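Local coordinates for protein diguanylate cyclase (PDB 6EIB) that catalyses the condensation of two GTP molecules into the second messenger cyclic di-GMP through its GGEEF domain, using magnesium, and is involved in biofilm formation, at residues D39-K42 with L43-Q47. Sequence-based numbering, arbitrary orientation.
Sequences DNFK and LINDQ
Phe41 and Asn45 meet one turn apart in the first turns of helix 41-48, the short helix that follows strand 31-38 in the GGDEF-type nucleotidyl cyclase fold. Two donors of Asn45 converge on one acceptor: its backbone N and its side-chain ND2 both donate hydrogen bonds to Phe41 O, at 3.0 Å and 2.9 Å respectively, and they approach from opposite faces of the carbonyl plane. The hydrogen bond from the side-chain amide comes in above that plane rather than on a lone pair, yet Phe41 O lies close to the plane of the Asn45 amide, and an N-H...O angle of 155° keeps the bond fairly straight. The same ND2 sits over one face of the Phe41 ring, offset toward the rim, CE2 being the ring carbon closest to ND2, at 3.1 Å. Ring and amide planes stand 72° apart, so the amide tips steeply onto the ring instead of stacking on it. Side-chain torsions help set up this meeting: Phe41 carries CG anti to its own N, whereas Asn45 turns CG beside its own N (chi1 -75°), which sends ND2 back toward the preceding turn.

Asn40 occupies the N-cap position without a side-chain capping bond; its carbonyl opens the helical pattern, Ile44 N to Asn40 O at 3.1 Å, and Asp46 N donates to Lys42 O at 2.9 Å. Farther out, Val56 and Leu57 of helix 50-67 pack on Phe41, as does Glu80, the predicted proton acceptor and, by similarity, a magnesium ligand. Phe41 thus joins this helix to the probable catalytic site, and Lys42 NZ adds a long, weak ion pair with Glu80 OE2.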
ATOM      1  N   ASP A  39       3.793   0.926  10.794  1.00 23.09           N
ATOM      2  CA  ASP A  39       4.917   0.858  11.748  1.00 26.09           C
ATOM      3  C   ASP A  39       4.412   0.533  13.133  1.00 28.52           C
ATOM      4  O   ASP A  39       3.404   1.092  13.560  1.00 29.43           O
ATOM      5  CB  ASP A  39       5.697   2.185  11.798  1.00 27.02           C
ATOM      6  CG  ASP A  39       6.462   2.482  10.504  1.00 27.24           C
ATOM      7  OD1 ASP A  39       7.276   1.619  10.113  1.00 26.82           O
ATOM      8  OD2 ASP A  39       6.226   3.572   9.873  1.00 27.21           O
ATOM      9  N   ASN A  40       5.108  -0.365  13.829  1.00 29.25           N
ATOM     10  CA  ASN A  40       4.769  -0.715  15.206  1.00 31.75           C
ATOM     11  C   ASN A  40       3.330  -1.120  15.465  1.00 31.18           C
ATOM     12  O   ASN A  40       2.763  -0.769  16.515  1.00 29.64           O
ATOM     13  CB  ASN A  40       5.108   0.449  16.147  1.00 34.15           C
ATOM     14  CG  ASN A  40       6.554   0.832  16.075  1.00 36.11           C
ATOM     15  OD1 ASN A  40       6.888   1.975  15.812  1.00 36.90           O
ATOM     16  ND2 ASN A  40       7.432  -0.136  16.310  1.00 39.17           N
ATOM     17  N   PHE A  41       2.754  -1.865  14.526  1.00 29.56           N
ATOM     18  CA  PHE A  41       1.359  -2.252  14.627  1.00 29.71           C
ATOM     19  C   PHE A  41       1.178  -3.243  15.761  1.00 30.38           C
ATOM     20  O   PHE A  41       0.144  -3.238  16.436  1.00 30.40           O
ATOM     21  CB  PHE A  41       0.856  -2.868  13.298  1.00 29.09           C
ATOM     22  CG  PHE A  41      -0.633  -3.027  13.238  1.00 30.87           C
ATOM     23  CD1 PHE A  41      -1.465  -1.899  13.224  1.00 31.33           C
ATOM     24  CD2 PHE A  41      -1.215  -4.290  13.209  1.00 32.01           C
ATOM     25  CE1 PHE A  41      -2.855  -2.039  13.180  1.00 31.07           C
ATOM     26  CE2 PHE A  41      -2.611  -4.442  13.157  1.00 32.88           C
ATOM     27  CZ  PHE A  41      -3.426  -3.312  13.150  1.00 32.54           C
ATOM     28  N   LYS A  42       2.180  -4.096  15.972  1.00 31.07           N
ATOM     29  CA  LYS A  42       2.134  -5.013  17.101  1.00 34.55           C
ATOM     30  C   LYS A  42       2.081  -4.242  18.419  1.00 34.81           C
ATOM     31  O   LYS A  42       1.286  -4.576  19.288  1.00 36.56           O
ATOM     32  CB  LYS A  42       3.333  -5.950  17.092  1.00 36.64           C
ATOM     33  CG  LYS A  42       3.356  -6.845  15.884  1.00 37.31           C
ATOM     34  CD  LYS A  42       4.528  -7.812  15.947  1.00 40.68           C
ATOM     35  CE  LYS A  42       4.684  -8.501  14.614  1.00 41.63           C
ATOM     36  NZ  LYS A  42       5.284  -7.517  13.651  1.00 41.47           N
ATOM     37  N   LEU A  43       2.893  -3.199  18.563  1.00 35.31           N
ATOM     38  CA  LEU A  43       2.836  -2.379  19.794  1.00 36.65           C
ATOM     39  C   LEU A  43       1.455  -1.763  19.964  1.00 37.48           C
ATOM     40  O   LEU A  43       0.921  -1.714  21.078  1.00 39.52           O
ATOM     41  CB  LEU A  43       3.897  -1.275  19.790  1.00 36.34           C
ATOM     42  CG  LEU A  43       3.679  -0.234  20.920  1.00 57.70           C
ATOM     43  CD1 LEU A  43       3.855  -0.801  22.344  1.00 59.24           C
ATOM     44  CD2 LEU A  43       4.480   1.074  20.739  1.00 57.27           C
ATOM     45  N   ILE A  44       0.846  -1.320  18.867  1.00 37.24           N
ATOM     46  CA  ILE A  44      -0.504  -0.749  18.964  1.00 36.86           C
ATOM     47  C   ILE A  44      -1.519  -1.773  19.498  1.00 37.52           C
ATOM     48  O   ILE A  44      -2.340  -1.445  20.364  1.00 39.32           O
ATOM     49  CB  ILE A  44      -0.982  -0.202  17.616  1.00 35.51           C
ATOM     50  CG1 ILE A  44      -0.179   1.051  17.244  1.00 34.88           C
ATOM     51  CG2 ILE A  44      -2.471   0.142  17.682  1.00 35.78           C
ATOM     52  CD1 ILE A  44      -0.349   2.243  18.237  1.00 41.38           C
ATOM     53  N   ASN A  45      -1.465  -3.008  19.006  1.00 36.62           N
ATOM     54  CA  ASN A  45      -2.386  -4.031  19.496  1.00 37.71           C
ATOM     55  C   ASN A  45      -2.080  -4.439  20.935  1.00 38.81           C
ATOM     56  O   ASN A  45      -3.001  -4.612  21.735  1.00 40.39           O
ATOM     57  CB  ASN A  45      -2.373  -5.260  18.568  1.00 38.32           C
ATOM     58  CG  ASN A  45      -3.126  -5.003  17.261  1.00 37.56           C
ATOM     59  OD1 ASN A  45      -4.336  -5.231  17.163  1.00 37.93           O
ATOM     60  ND2 ASN A  45      -2.413  -4.492  16.264  1.00 36.29           N
ATOM     61  N   ASP A  46      -0.799  -4.528  21.283  1.00 38.99           N
ATOM     62  CA  ASP A  46      -0.392  -4.871  22.655  1.00 41.55           C
ATOM     63  C   ASP A  46      -0.898  -3.855  23.656  1.00 42.85           C
ATOM     64  O   ASP A  46      -1.355  -4.222  24.729  1.00 44.60           O
ATOM     65  CB  ASP A  46       1.131  -4.954  22.759  1.00 41.85           C
ATOM     66  CG  ASP A  46       1.698  -6.156  22.048  1.00 43.60           C
ATOM     67  OD1 ASP A  46       0.916  -7.072  21.690  1.00 44.29           O
ATOM     68  OD2 ASP A  46       2.916  -6.121  21.761  1.00 43.84           O
ATOM     69  N   GLN A  47      -0.867  -2.582  23.279  1.00 43.20           N
ATOM     70  CA  GLN A  47      -1.208  -1.505  24.211  1.00 45.09           C
ATOM     71  C   GLN A  47      -2.688  -1.116  24.187  1.00 46.35           C
ATOM     72  O   GLN A  47      -3.250  -0.757  25.224  1.00 49.49           O
ATOM     73  CB  GLN A  47      -0.384  -0.248  23.902  1.00 44.29           C
ATOM     74  CG  GLN A  47      -0.699   0.934  24.838  1.00 45.99           C
ATOM     75  CD  GLN A  47      -0.011   2.237  24.436  1.00 44.98           C
ATOM     76  OE1 GLN A  47       0.684   2.301  23.415  1.00 43.97           O
ATOM     77  NE2 GLN A  47      -0.194   3.278  25.248  1.00 45.75           N
TER